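Local coordinates for YokD protein (Bacillus subtilis, PDB 2NYG) that binds coenzyme A and probably transfers acetyl groups from acetyl-coenzyme A to aminoglycoside-type substrates, and may thereby contribute to antibiotic resistance, at residues K29-L34 with C247-L252; E20-L25 with I53-D58; S70-L75 with V125-H130. All blocks are in the same frame, centred on the assembly; numbering follows the deposited sequence.

Contact 1: residues K29-L34 with C247-L252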
ATOM      1  N   LYS A  29     -14.275  22.028   7.654  1.00 38.82           N
ATOM      2  CA  LYS A  29     -15.284  21.342   6.877  1.00 38.87           C
ATOM      3  C   LYS A  29     -15.454  21.965   5.495  1.00 36.44           C
ATOM      4  O   LYS A  29     -15.579  23.178   5.372  1.00 36.76           O
ATOM      5  CB  LYS A  29     -16.619  21.392   7.640  1.00 42.86           C
ATOM      6  CG  LYS A  29     -17.829  20.977   6.820  1.00 46.67           C
ATOM      7  CD  LYS A  29     -19.064  20.697   7.664  1.00 52.63           C
ATOM      8  CE  LYS A  29     -20.128  19.988   6.812  1.00 55.57           C
ATOM      9  NZ  LYS A  29     -21.380  19.647   7.548  1.00 58.75           N
ATOM     10  N   GLY A  30     -15.455  21.132   4.461  1.00 36.37           N
ATOM     11  CA  GLY A  30     -15.645  21.622   3.103  1.00 34.78           C
ATOM     12  C   GLY A  30     -14.410  22.181   2.430  1.00 34.15           C
ATOM     13  O   GLY A  30     -14.449  22.608   1.287  1.00 35.39           O
ATOM     14  N   MET A  31     -13.306  22.175   3.153  1.00 34.66           N
ATOM     15  CA  MET A  31     -12.036  22.668   2.648  1.00 32.66           C
ATOM     16  C   MET A  31     -11.435  21.656   1.664  1.00 31.34           C
ATOM     17  O   MET A  31     -11.527  20.457   1.871  1.00 32.00           O
ATOM     18  CB  MET A  31     -11.099  22.852   3.837  1.00 34.42           C
ATOM     19  CG  MET A  31     -10.049  23.900   3.691  1.00 38.17           C
ATOM     20  SD  MET A  31      -9.211  24.098   5.272  1.00 43.79           S
ATOM     21  CE  MET A  31      -9.549  25.846   5.656  1.00 40.73           C
ATOM     22  N   THR A  32     -10.849  22.127   0.575  1.00 29.75           N
ATOM     23  CA  THR A  32     -10.205  21.210  -0.361  1.00 27.85           C
ATOM     24  C   THR A  32      -8.740  21.341  -0.023  1.00 28.18           C
ATOM     25  O   THR A  32      -8.209  22.451  -0.033  1.00 28.06           O
ATOM     26  CB  THR A  32     -10.407  21.609  -1.812  1.00 27.82           C
ATOM     27  OG1 THR A  32     -11.795  21.509  -2.129  1.00 29.53           O
ATOM     28  CG2 THR A  32      -9.630  20.677  -2.722  1.00 28.97           C
ATOM     29  N   VAL A  33      -8.083  20.231   0.285  1.00 27.04           N
ATOM     30  CA  VAL A  33      -6.687  20.315   0.678  1.00 25.54           C
ATOM     31  C   VAL A  33      -5.745  19.265   0.097  1.00 27.84           C
ATOM     32  O   VAL A  33      -6.033  18.067   0.095  1.00 29.22           O
ATOM     33  CB  VAL A  33      -6.585  20.302   2.238  1.00 25.02           C
ATOM     34  CG1 VAL A  33      -7.189  19.034   2.790  1.00 23.47           C
ATOM     35  CG2 VAL A  33      -5.149  20.458   2.678  1.00 25.58           C
ATOM     36  N   LEU A  34      -4.611  19.739  -0.402  1.00 28.48           N
ATOM     37  CA  LEU A  34      -3.578  18.867  -0.936  1.00 27.06           C
ATOM     38  C   LEU A  34      -2.673  18.527   0.258  1.00 28.79           C
ATOM     39  O   LEU A  34      -2.143  19.428   0.921  1.00 27.80           O
ATOM     40  CB  LEU A  34      -2.771  19.590  -2.015  1.00 26.88           C
ATOM     41  CG  LEU A  34      -1.720  18.780  -2.778  1.00 27.40           C
ATOM     42  CD1 LEU A  34      -2.390  17.636  -3.532  1.00 25.90           C
ATOM     43  CD2 LEU A  34      -0.985  19.701  -3.733  1.00 25.78           C
ATOM     44  N   CYS A 247       3.299  20.905  11.628  1.00 36.46           N
ATOM     45  CA  CYS A 247       2.551  21.127  10.401  1.00 36.70           C
ATOM     46  C   CYS A 247       2.260  22.568  10.032  1.00 37.54           C
ATOM     47  O   CYS A 247       2.286  23.477  10.867  1.00 38.86           O
ATOM     48  CB  CYS A 247       1.204  20.399  10.477  1.00 35.66           C
ATOM     49  SG  CYS A 247       1.242  18.721  11.119  1.00 37.40           S
ATOM     50  N   ARG A 248       1.987  22.775   8.753  1.00 36.41           N
ATOM     51  CA  ARG A 248       1.582  24.081   8.320  1.00 37.17           C
ATOM     52  C   ARG A 248       0.553  23.932   7.237  1.00 36.61           C
ATOM     53  O   ARG A 248       0.621  23.027   6.417  1.00 35.91           O
ATOM     54  CB  ARG A 248       2.758  24.950   7.882  1.00 38.58           C
ATOM     55  CG  ARG A 248       3.736  24.371   6.943  1.00 39.21           C
ATOM     56  CD  ARG A 248       4.894  25.348   6.882  1.00 43.96           C
ATOM     57  NE  ARG A 248       6.171  24.685   6.640  1.00 47.64           N
ATOM     58  CZ  ARG A 248       7.270  24.892   7.358  1.00 46.35           C
ATOM     59  NH1 ARG A 248       7.257  25.748   8.372  1.00 46.22           N
ATOM     60  NH2 ARG A 248       8.378  24.232   7.065  1.00 45.04           N
ATOM     61  N   LEU A 249      -0.443  24.804   7.293  1.00 36.48           N
ATOM     62  CA  LEU A 249      -1.531  24.805   6.337  1.00 36.09           C
ATOM     63  C   LEU A 249      -1.535  26.179   5.696  1.00 35.94           C
ATOM     64  O   LEU A 249      -1.515  27.184   6.406  1.00 36.48           O
ATOM     65  CB  LEU A 249      -2.864  24.561   7.059  1.00 33.44           C
ATOM     66  CG  LEU A 249      -4.103  24.727   6.176  1.00 34.15           C
ATOM     67  CD1 LEU A 249      -4.222  23.547   5.227  1.00 33.28           C
ATOM     68  CD2 LEU A 249      -5.339  24.841   7.025  1.00 34.44           C
ATOM     69  N   PHE A 250      -1.550  26.225   4.367  1.00 35.50           N
ATOM     70  CA  PHE A 250      -1.572  27.496   3.647  1.00 34.33           C
ATOM     71  C   PHE A 250      -2.312  27.425   2.321  1.00 32.97           C
ATOM     72  O   PHE A 250      -2.666  26.350   1.844  1.00 33.70           O
ATOM     73  CB  PHE A 250      -0.146  28.002   3.420  1.00 35.00           C
ATOM     74  CG  PHE A 250       0.726  27.044   2.668  1.00 35.68           C
ATOM     75  CD1 PHE A 250       0.665  26.963   1.279  1.00 33.59           C
ATOM     76  CD2 PHE A 250       1.633  26.232   3.351  1.00 35.76           C
ATOM     77  CE1 PHE A 250       1.498  26.093   0.580  1.00 33.21           C
ATOM     78  CE2 PHE A 250       2.470  25.362   2.661  1.00 33.08           C
ATOM     79  CZ  PHE A 250       2.403  25.292   1.274  1.00 32.15           C
ATOM     80  N   SER A 251      -2.544  28.594   1.739  1.00 33.77           N
ATOM     81  CA  SER A 251      -3.245  28.723   0.466  1.00 32.83           C
ATOM     82  C   SER A 251      -2.398  28.182  -0.692  1.00 33.09           C
ATOM     83  O   SER A 251      -1.222  28.504  -0.804  1.00 32.88           O
ATOM     84  CB  SER A 251      -3.568  30.191   0.230  1.00 32.81           C
ATOM     85  OG  SER A 251      -4.184  30.361  -1.028  1.00 37.55           O
ATOM     86  N   LEU A 252      -2.992  27.354  -1.543  1.00 33.39           N
ATOM     87  CA  LEU A 252      -2.244  26.787  -2.644  1.00 33.82           C
ATOM     88  C   LEU A 252      -2.067  27.840  -3.721  1.00 36.41           C
ATOM     89  O   LEU A 252      -0.960  28.054  -4.224  1.00 36.43           O
ATOM     90  CB  LEU A 252      -2.952  25.549  -3.194  1.00 34.00           C
ATOM     91  CG  LEU A 252      -2.308  24.769  -4.349  1.00 33.36           C
ATOM     92  CD1 LEU A 252      -2.786  23.348  -4.358  1.00 31.45           C
ATOM     93  CD2 LEU A 252      -2.639  25.438  -5.668  1.00 33.70           C
TER
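Leu249 reaches across to Val33 and Met31, and its side chain can be followed outward from the backbone. Its CB lies against Leu25 of helix 15-25. With CG anti to the backbone N (chi1 172°), the branch carries its two methyls toward Val33 and Met31. At the fork the two methyls part company. CD1 of Leu249 meets CG2 of Val33 at 4.1 Å, the two side chains crossing at about a right angle, while CD2 of Leu249 lies 4.3 Å from SD of Met31. Tyr170, on strand 170-174 between strands 32-37 and 245-251, is touched by both Met31 and Leu249. Leu34, next to Val33 and so on the other face of its strand, makes a separate apolar contact: its CD2 comes 4.1 Å from CD1 of Leu252, and both leucines also touch Leu164 of helix 160-166. Leu252 opens helix 252-268, and Ser251 just before it is the N-cap, its OG bonded to the backbone N of Glu254. No hydrogen bond joins the two segments, whose touching parts run 78° apart. Strands 32-37 and 245-251 each pair with strand 170-174 instead, and these apolar side chains meet past it on both faces, as next-but-one strands do in the central mixed sheet of an alpha/beta fold.

Contact 2: residues E20-L25 with I53-D58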
ATOM      1  N   GLU A  20      -8.776  16.262  16.375  1.00 30.93           N
ATOM      2  CA  GLU A  20      -8.760  17.471  17.167  1.00 31.48           C
ATOM      3  C   GLU A  20      -7.636  18.382  16.701  1.00 32.18           C
ATOM      4  O   GLU A  20      -7.876  19.534  16.385  1.00 32.21           O
ATOM      5  CB  GLU A  20      -8.615  17.124  18.666  1.00 31.58           C
ATOM      6  N   ASP A  21      -6.416  17.859  16.639  1.00 33.02           N
ATOM      7  CA  ASP A  21      -5.265  18.649  16.215  1.00 34.01           C
ATOM      8  C   ASP A  21      -5.467  19.255  14.853  1.00 35.35           C
ATOM      9  O   ASP A  21      -5.100  20.392  14.621  1.00 39.06           O
ATOM     10  CB  ASP A  21      -3.995  17.808  16.170  1.00 33.28           C
ATOM     11  CG  ASP A  21      -3.682  17.156  17.491  1.00 36.65           C
ATOM     12  OD1 ASP A  21      -3.855  17.797  18.545  1.00 38.21           O
ATOM     13  OD2 ASP A  21      -3.246  15.992  17.479  1.00 40.10           O
ATOM     14  N   LEU A  22      -6.043  18.501  13.935  1.00 35.65           N
ATOM     15  CA  LEU A  22      -6.261  19.033  12.605  1.00 36.53           C
ATOM     16  C   LEU A  22      -7.162  20.260  12.653  1.00 36.45           C
ATOM     17  O   LEU A  22      -6.904  21.242  11.951  1.00 36.30           O
ATOM     18  CB  LEU A  22      -6.867  17.965  11.697  1.00 34.74           C
ATOM     19  CG  LEU A  22      -5.904  16.856  11.272  1.00 34.73           C
ATOM     20  CD1 LEU A  22      -6.675  15.787  10.522  1.00 33.05           C
ATOM     21  CD2 LEU A  22      -4.801  17.424  10.408  1.00 30.56           C
ATOM     22  N   LYS A  23      -8.206  20.210  13.478  1.00 34.97           N
ATOM     23  CA  LYS A  23      -9.125  21.336  13.595  1.00 35.96           C
ATOM     24  C   LYS A  23      -8.446  22.542  14.274  1.00 36.34           C
ATOM     25  O   LYS A  23      -8.637  23.683  13.871  1.00 35.88           O
ATOM     26  CB  LYS A  23     -10.380  20.924  14.375  1.00 34.40           C
ATOM     27  CG  LYS A  23     -11.270  19.895  13.689  1.00 36.95           C
ATOM     28  CD  LYS A  23     -12.485  19.551  14.562  1.00 35.61           C
ATOM     29  CE  LYS A  23     -13.465  18.596  13.893  1.00 36.33           C
ATOM     30  NZ  LYS A  23     -14.178  19.229  12.748  1.00 40.22           N
ATOM     31  N   ALA A  24      -7.654  22.278  15.305  1.00 36.00           N
ATOM     32  CA  ALA A  24      -6.955  23.337  16.009  1.00 36.61           C
ATOM     33  C   ALA A  24      -6.003  24.029  15.042  1.00 38.96           C
ATOM     34  O   ALA A  24      -5.849  25.244  15.074  1.00 40.19           O
ATOM     35  CB  ALA A  24      -6.176  22.755  17.180  1.00 36.89           C
ATOM     36  N   LEU A  25      -5.367  23.239  14.180  1.00 40.44           N
ATOM     37  CA  LEU A  25      -4.421  23.748  13.192  1.00 39.34           C
ATOM     38  C   LEU A  25      -5.105  24.702  12.210  1.00 39.45           C
ATOM     39  O   LEU A  25      -4.567  25.763  11.894  1.00 40.38           O
ATOM     40  CB  LEU A  25      -3.773  22.567  12.457  1.00 40.60           C
ATOM     41  CG  LEU A  25      -2.734  22.708  11.336  1.00 42.07           C
ATOM     42  CD1 LEU A  25      -3.453  22.908  10.041  1.00 44.89           C
ATOM     43  CD2 LEU A  25      -1.752  23.835  11.602  1.00 41.42           C
ATOM     44  N   ILE A  53      -6.138   8.788   7.844  1.00 26.79           N
ATOM     45  CA  ILE A  53      -6.996   9.045   6.700  1.00 27.01           C
ATOM     46  C   ILE A  53      -8.420   9.388   7.129  1.00 28.84           C
ATOM     47  O   ILE A  53      -9.056  10.264   6.567  1.00 28.49           O
ATOM     48  CB  ILE A  53      -7.070   7.827   5.779  1.00 27.07           C
ATOM     49  CG1 ILE A  53      -5.689   7.517   5.214  1.00 28.86           C
ATOM     50  CG2 ILE A  53      -8.087   8.073   4.674  1.00 25.92           C
ATOM     51  CD1 ILE A  53      -5.638   6.227   4.456  1.00 28.22           C
ATOM     52  N   GLN A  54      -8.919   8.687   8.135  1.00 30.15           N
ATOM     53  CA  GLN A  54     -10.270   8.909   8.610  1.00 29.68           C
ATOM     54  C   GLN A  54     -10.378  10.223   9.360  1.00 30.20           C
ATOM     55  O   GLN A  54     -11.417  10.875   9.347  1.00 29.78           O
ATOM     56  CB  GLN A  54     -10.677   7.737   9.483  1.00 26.48           C
ATOM     57  CG  GLN A  54     -10.460   6.440   8.757  1.00 26.42           C
ATOM     58  CD  GLN A  54     -10.879   5.238   9.553  1.00 30.06           C
ATOM     59  OE1 GLN A  54     -10.579   5.126  10.740  1.00 30.75           O
ATOM     60  NE2 GLN A  54     -11.565   4.318   8.899  1.00 29.74           N
ATOM     61  N   ALA A  55      -9.290  10.612  10.008  1.00 30.67           N
ATOM     62  CA  ALA A  55      -9.263  11.860  10.745  1.00 30.97           C
ATOM     63  C   ALA A  55      -9.327  12.990   9.723  1.00 31.13           C
ATOM     64  O   ALA A  55      -9.933  14.031   9.961  1.00 35.38           O
ATOM     65  CB  ALA A  55      -7.984  11.951  11.575  1.00 28.39           C
ATOM     66  N   LEU A  56      -8.706  12.778   8.574  1.00 29.95           N
ATOM     67  CA  LEU A  56      -8.722  13.782   7.533  1.00 30.05           C
ATOM     68  C   LEU A  56     -10.118  13.894   6.970  1.00 31.05           C
ATOM     69  O   LEU A  56     -10.615  14.993   6.720  1.00 32.06           O
ATOM     70  CB  LEU A  56      -7.725  13.418   6.427  1.00 30.11           C
ATOM     71  CG  LEU A  56      -6.320  13.974   6.670  1.00 30.50           C
ATOM     72  CD1 LEU A  56      -5.275  13.156   5.940  1.00 26.72           C
ATOM     73  CD2 LEU A  56      -6.301  15.426   6.233  1.00 27.66           C
ATOM     74  N   ILE A  57     -10.750  12.744   6.783  1.00 30.46           N
ATOM     75  CA  ILE A  57     -12.104  12.690   6.249  1.00 32.36           C
ATOM     76  C   ILE A  57     -13.115  13.270   7.245  1.00 34.83           C
ATOM     77  O   ILE A  57     -14.037  14.000   6.872  1.00 34.02           O
ATOM     78  CB  ILE A  57     -12.457  11.235   5.858  1.00 28.56           C
ATOM     79  CG1 ILE A  57     -11.703  10.876   4.581  1.00 24.42           C
ATOM     80  CG2 ILE A  57     -13.935  11.075   5.670  1.00 28.04           C
ATOM     81  CD1 ILE A  57     -11.982   9.528   4.027  1.00 24.35           C
ATOM     82  N   ASP A  58     -12.912  12.966   8.520  1.00 35.92           N
ATOM     83  CA  ASP A  58     -13.793  13.453   9.564  1.00 37.98           C
ATOM     84  C   ASP A  58     -13.798  14.961   9.620  1.00 39.71           C
ATOM     85  O   ASP A  58     -14.836  15.590   9.838  1.00 40.93           O
ATOM     86  CB  ASP A  58     -13.350  12.911  10.916  1.00 39.32           C
ATOM     87  CG  ASP A  58     -13.878  11.531  11.180  1.00 39.29           C
ATOM     88  OD1 ASP A  58     -14.311  10.876  10.200  1.00 35.39           O
ATOM     89  OD2 ASP A  58     -13.854  11.111  12.361  1.00 39.92           O
TER
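Leu22 meets Ala55 and Leu56 with a single methyl, CD1, which is laid on the backbone of helix 48-60 between them. Leu22 CD1 is 3.7 Å from Ala55 O and 3.9 Å from Ala55 C. The same Leu22 CD1 is 4.1 Å from Leu56 N, so it covers the peptide link between the two residues. Side chain to side chain the touch is looser: Leu22 CD1 lies 4.2 Å from Ala55 CB and 4.3 Å from Leu56 CG. The small CB of Ala55 points at the opposing helix and lets the leucine come down onto the main chain, whereas Leu56 starts away from it and bends its branch back. Two torsions extend the leucine: CG sits opposite its own carbonyl carbon (chi1 -73°), and CD1 continues almost straight from CA (chi2 173°).

The two segments come nearest, backbone to backbone, where the CA atoms of Leu22 and Leu56 are 7.7 Å apart. Helix 48-60 is the crossover helix of a beta-alpha-beta unit, linking the adjacent parallel strands 32-37 and 65-69, and the loop that leads into it holds the coenzyme A-binding residues Leu39 to Val45. The side chain of Leu22 is about 8 Å from that of Ile42 in this loop.

Main-chain bonds fix the helical frames, Leu25 N to Asp21 O in one and Ile57 N to Ile53 O in the other. Round the same side chains, Leu22 also touches Val242 of strand 238-242, and Ala55 packs on Ile18 and Thr19 of helix 15-25. Beyond them, Gln54 bonds through NE2 to Tyr122 OH and packs on Tyr105 of the second subunit.

Contact 3: residues S70-L75 with V125-H130; sequences SQSVEL and VKRSNH
Arg127 is stretched to full length, with CG opposite the backbone N (chi1 -170°) and the later torsions equally extended, and this carries its guanidinium group alongside Ser70. Ser70 OG, tucked between its own N and carbonyl carbon, faces the arginine stem, 4.0 Å from Arg127 CG and 3.6 Å from Arg127 NE, close but not hydrogen-bonded across this pair. The polar link is made one step farther along, where NH2 of Arg127 donates to the main-chain O of Ser70 at 3.2 Å. It is a bent bond, 139° at the hydrogen, and Ser70 O lies obliquely to the guanidinium plane; seen from the carbonyl, the donor is nearly in line with the C=O bond (163°). Strand 126-127, outermost in the mixed sheet within this chain, pairs with strand 135-139, whose other neighbour is strand 65-69, which leads into residues 70-75. Arg127 therefore spans the middle strand, touching Val136 on the way, as does Ser70. Its NH2 is also bonded to Thr106 O, and Ser70 O also has Ser134 OG as a partner, so donor and acceptor are each shared. Past this point the chain bends in a type I beta turn closed by Leu75 N to Ser72 O at 3.1 Å. Ser72 OG, 4.3 Å from Arg127 NH2, is bonded instead to Pro131 O.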
ATOM      1  N   SER A  70       0.293  11.074  -5.994  1.00 29.83           N
ATOM      2  CA  SER A  70       0.527   9.632  -5.975  1.00 30.75           C
ATOM      3  C   SER A  70       1.426   9.196  -7.112  1.00 32.43           C
ATOM      4  O   SER A  70       1.117   8.258  -7.842  1.00 32.31           O
ATOM      5  CB  SER A  70      -0.802   8.892  -6.059  1.00 30.66           C
ATOM      6  OG  SER A  70      -1.558   9.347  -7.165  1.00 32.15           O
ATOM      7  N   GLN A  71       2.553   9.889  -7.233  1.00 35.24           N
ATOM      8  CA  GLN A  71       3.565   9.655  -8.259  1.00 35.33           C
ATOM      9  C   GLN A  71       4.173   8.256  -8.305  1.00 35.16           C
ATOM     10  O   GLN A  71       4.371   7.611  -7.284  1.00 34.16           O
ATOM     11  CB  GLN A  71       4.688  10.676  -8.095  1.00 34.59           C
ATOM     12  CG  GLN A  71       4.230  12.116  -8.234  1.00 36.84           C
ATOM     13  CD  GLN A  71       5.293  13.082  -7.777  1.00 38.85           C
ATOM     14  OE1 GLN A  71       6.466  12.723  -7.709  1.00 40.60           O
ATOM     15  NE2 GLN A  71       4.897  14.313  -7.468  1.00 36.70           N
ATOM     16  N   SER A  72       4.478   7.814  -9.516  1.00 36.12           N
ATOM     17  CA  SER A  72       5.075   6.516  -9.773  1.00 37.86           C
ATOM     18  C   SER A  72       6.224   6.757 -10.760  1.00 39.61           C
ATOM     19  O   SER A  72       6.274   6.196 -11.867  1.00 38.37           O
ATOM     20  CB  SER A  72       4.027   5.575 -10.371  1.00 38.25           C
ATOM     21  OG  SER A  72       3.351   6.186 -11.458  1.00 38.56           O
ATOM     22  N   VAL A  73       7.134   7.620 -10.317  1.00 40.32           N
ATOM     23  CA  VAL A  73       8.310   8.044 -11.058  1.00 41.22           C
ATOM     24  C   VAL A  73       9.174   6.917 -11.625  1.00 41.01           C
ATOM     25  O   VAL A  73       9.901   7.132 -12.587  1.00 40.95           O
ATOM     26  CB  VAL A  73       9.169   8.952 -10.158  1.00 42.18           C
ATOM     27  CG1 VAL A  73      10.375   9.463 -10.909  1.00 48.66           C
ATOM     28  CG2 VAL A  73       8.336  10.117  -9.680  1.00 43.28           C
ATOM     29  N   GLU A  74       9.086   5.724 -11.039  1.00 40.28           N
ATOM     30  CA  GLU A  74       9.870   4.566 -11.481  1.00 39.53           C
ATOM     31  C   GLU A  74       9.527   4.060 -12.882  1.00 40.53           C
ATOM     32  O   GLU A  74      10.293   3.310 -13.486  1.00 39.47           O
ATOM     33  CB  GLU A  74       9.713   3.409 -10.494  1.00 41.37           C
ATOM     34  CG  GLU A  74      10.305   3.680  -9.129  1.00 42.52           C
ATOM     35  CD  GLU A  74       9.285   4.168  -8.140  1.00 43.41           C
ATOM     36  OE1 GLU A  74       8.204   4.625  -8.564  1.00 41.47           O
ATOM     37  OE2 GLU A  74       9.574   4.097  -6.932  1.00 45.87           O
ATOM     38  N   LEU A  75       8.367   4.462 -13.392  1.00 40.77           N
ATOM     39  CA  LEU A  75       7.930   4.052 -14.722  1.00 41.97           C
ATOM     40  C   LEU A  75       8.483   5.002 -15.784  1.00 43.82           C
ATOM     41  O   LEU A  75       7.762   5.487 -16.656  1.00 42.42           O
ATOM     42  CB  LEU A  75       6.399   4.017 -14.787  1.00 41.76           C
ATOM     43  CG  LEU A  75       5.709   2.687 -14.455  1.00 42.18           C
ATOM     44  CD1 LEU A  75       5.906   2.328 -13.001  1.00 40.62           C
ATOM     45  CD2 LEU A  75       4.238   2.799 -14.775  1.00 41.88           C
ATOM     46  N   VAL A 125     -11.770   6.628  -3.250  1.00 38.01           N
ATOM     47  CA  VAL A 125     -10.675   7.472  -3.691  1.00 38.36           C
ATOM     48  C   VAL A 125     -10.419   7.262  -5.184  1.00 39.15           C
ATOM     49  O   VAL A 125     -10.317   6.130  -5.654  1.00 38.78           O
ATOM     50  CB  VAL A 125      -9.390   7.142  -2.920  1.00 36.97           C
ATOM     51  CG1 VAL A 125      -8.224   7.944  -3.479  1.00 37.53           C
ATOM     52  CG2 VAL A 125      -9.588   7.428  -1.455  1.00 33.48           C
ATOM     53  N   LYS A 126     -10.308   8.356  -5.927  1.00 40.28           N
ATOM     54  CA  LYS A 126     -10.048   8.270  -7.356  1.00 41.59           C
ATOM     55  C   LYS A 126      -8.602   8.658  -7.650  1.00 41.58           C
ATOM     56  O   LYS A 126      -7.962   9.334  -6.842  1.00 41.44           O
ATOM     57  CB  LYS A 126     -10.986   9.197  -8.109  1.00 45.10           C
ATOM     58  CG  LYS A 126     -12.451   8.784  -8.068  1.00 51.23           C
ATOM     59  CD  LYS A 126     -12.804   7.826  -9.200  1.00 54.05           C
ATOM     60  CE  LYS A 126     -14.303   7.805  -9.425  1.00 55.34           C
ATOM     61  NZ  LYS A 126     -15.007   7.472  -8.155  1.00 60.13           N
ATOM     62  N   ARG A 127      -8.103   8.235  -8.811  1.00 41.04           N
ATOM     63  CA  ARG A 127      -6.731   8.508  -9.229  1.00 39.26           C
ATOM     64  C   ARG A 127      -6.695   8.969 -10.677  1.00 40.29           C
ATOM     65  O   ARG A 127      -7.385   8.406 -11.526  1.00 40.28           O
ATOM     66  CB  ARG A 127      -5.893   7.241  -9.084  1.00 39.25           C
ATOM     67  CG  ARG A 127      -4.404   7.424  -9.254  1.00 39.09           C
ATOM     68  CD  ARG A 127      -3.686   6.131  -8.977  1.00 38.03           C
ATOM     69  NE  ARG A 127      -2.238   6.281  -9.014  1.00 39.23           N
ATOM     70  CZ  ARG A 127      -1.382   5.277  -8.866  1.00 41.17           C
ATOM     71  NH1 ARG A 127      -1.828   4.049  -8.669  1.00 40.71           N
ATOM     72  NH2 ARG A 127      -0.079   5.498  -8.925  1.00 41.04           N
ATOM     73  N   SER A 128      -5.883   9.989 -10.957  1.00 39.83           N
ATOM     74  CA  SER A 128      -5.743  10.528 -12.314  1.00 39.42           C
ATOM     75  C   SER A 128      -4.917   9.594 -13.216  1.00 39.25           C
ATOM     76  O   SER A 128      -4.159   8.746 -12.743  1.00 37.72           O
ATOM     77  CB  SER A 128      -5.113  11.919 -12.262  1.00 38.46           C
ATOM     78  OG  SER A 128      -3.928  11.915 -11.487  1.00 38.34           O
ATOM     79  N   ASN A 129      -5.048   9.765 -14.523  1.00 40.01           N
ATOM     80  CA  ASN A 129      -4.359   8.880 -15.445  1.00 40.03           C
ATOM     81  C   ASN A 129      -2.918   9.149 -15.914  1.00 40.20           C
ATOM     82  O   ASN A 129      -2.519   8.682 -16.978  1.00 42.63           O
ATOM     83  CB  ASN A 129      -5.256   8.656 -16.659  1.00 38.28           C
ATOM     84  CG  ASN A 129      -4.925   7.381 -17.383  1.00 38.10           C
ATOM     85  OD1 ASN A 129      -4.801   6.331 -16.765  1.00 38.23           O
ATOM     86  ND2 ASN A 129      -4.775   7.460 -18.699  1.00 38.16           N
ATOM     87  N   HIS A 130      -2.117   9.865 -15.139  1.00 39.38           N
ATOM     88  CA  HIS A 130      -0.742  10.112 -15.565  1.00 38.96           C
ATOM     89  C   HIS A 130       0.152   9.002 -15.015  1.00 38.05           C
ATOM     90  O   HIS A 130      -0.022   8.560 -13.878  1.00 38.27           O
ATOM     91  CB  HIS A 130      -0.280  11.483 -15.084  1.00 40.03           C
ATOM     92  CG  HIS A 130       0.885  12.021 -15.852  1.00 41.62           C
ATOM     93  ND1 HIS A 130       2.184  11.631 -15.605  1.00 41.03           N
ATOM     94  CD2 HIS A 130       0.937  12.864 -16.911  1.00 40.29           C
ATOM     95  CE1 HIS A 130       2.985  12.210 -16.482  1.00 41.34           C
ATOM     96  NE2 HIS A 130       2.255  12.962 -17.286  1.00 40.64           N
TER

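From the N terminus, helix 15-25 supplies residues 20-25 of contact 2, and strand 32-37 then begins with residues 29-34 of contact 1. Contact 2 closes first, at residues 53-58, after the coenzyme A-binding loop; contact 1 is still open, so the two cross. Contact 3 opens at residues 70-75, after strand 65-69, and closes at 125-130, in series with contact 2 and nested inside the long loop that contact 1 completes at 247-252. Contacts 1 and 2 adjoin, joining a helical layer to the sheet. Contact 3 reaches the same sheet near its 126-127 end, its centre about 21 Å from that of contact 1.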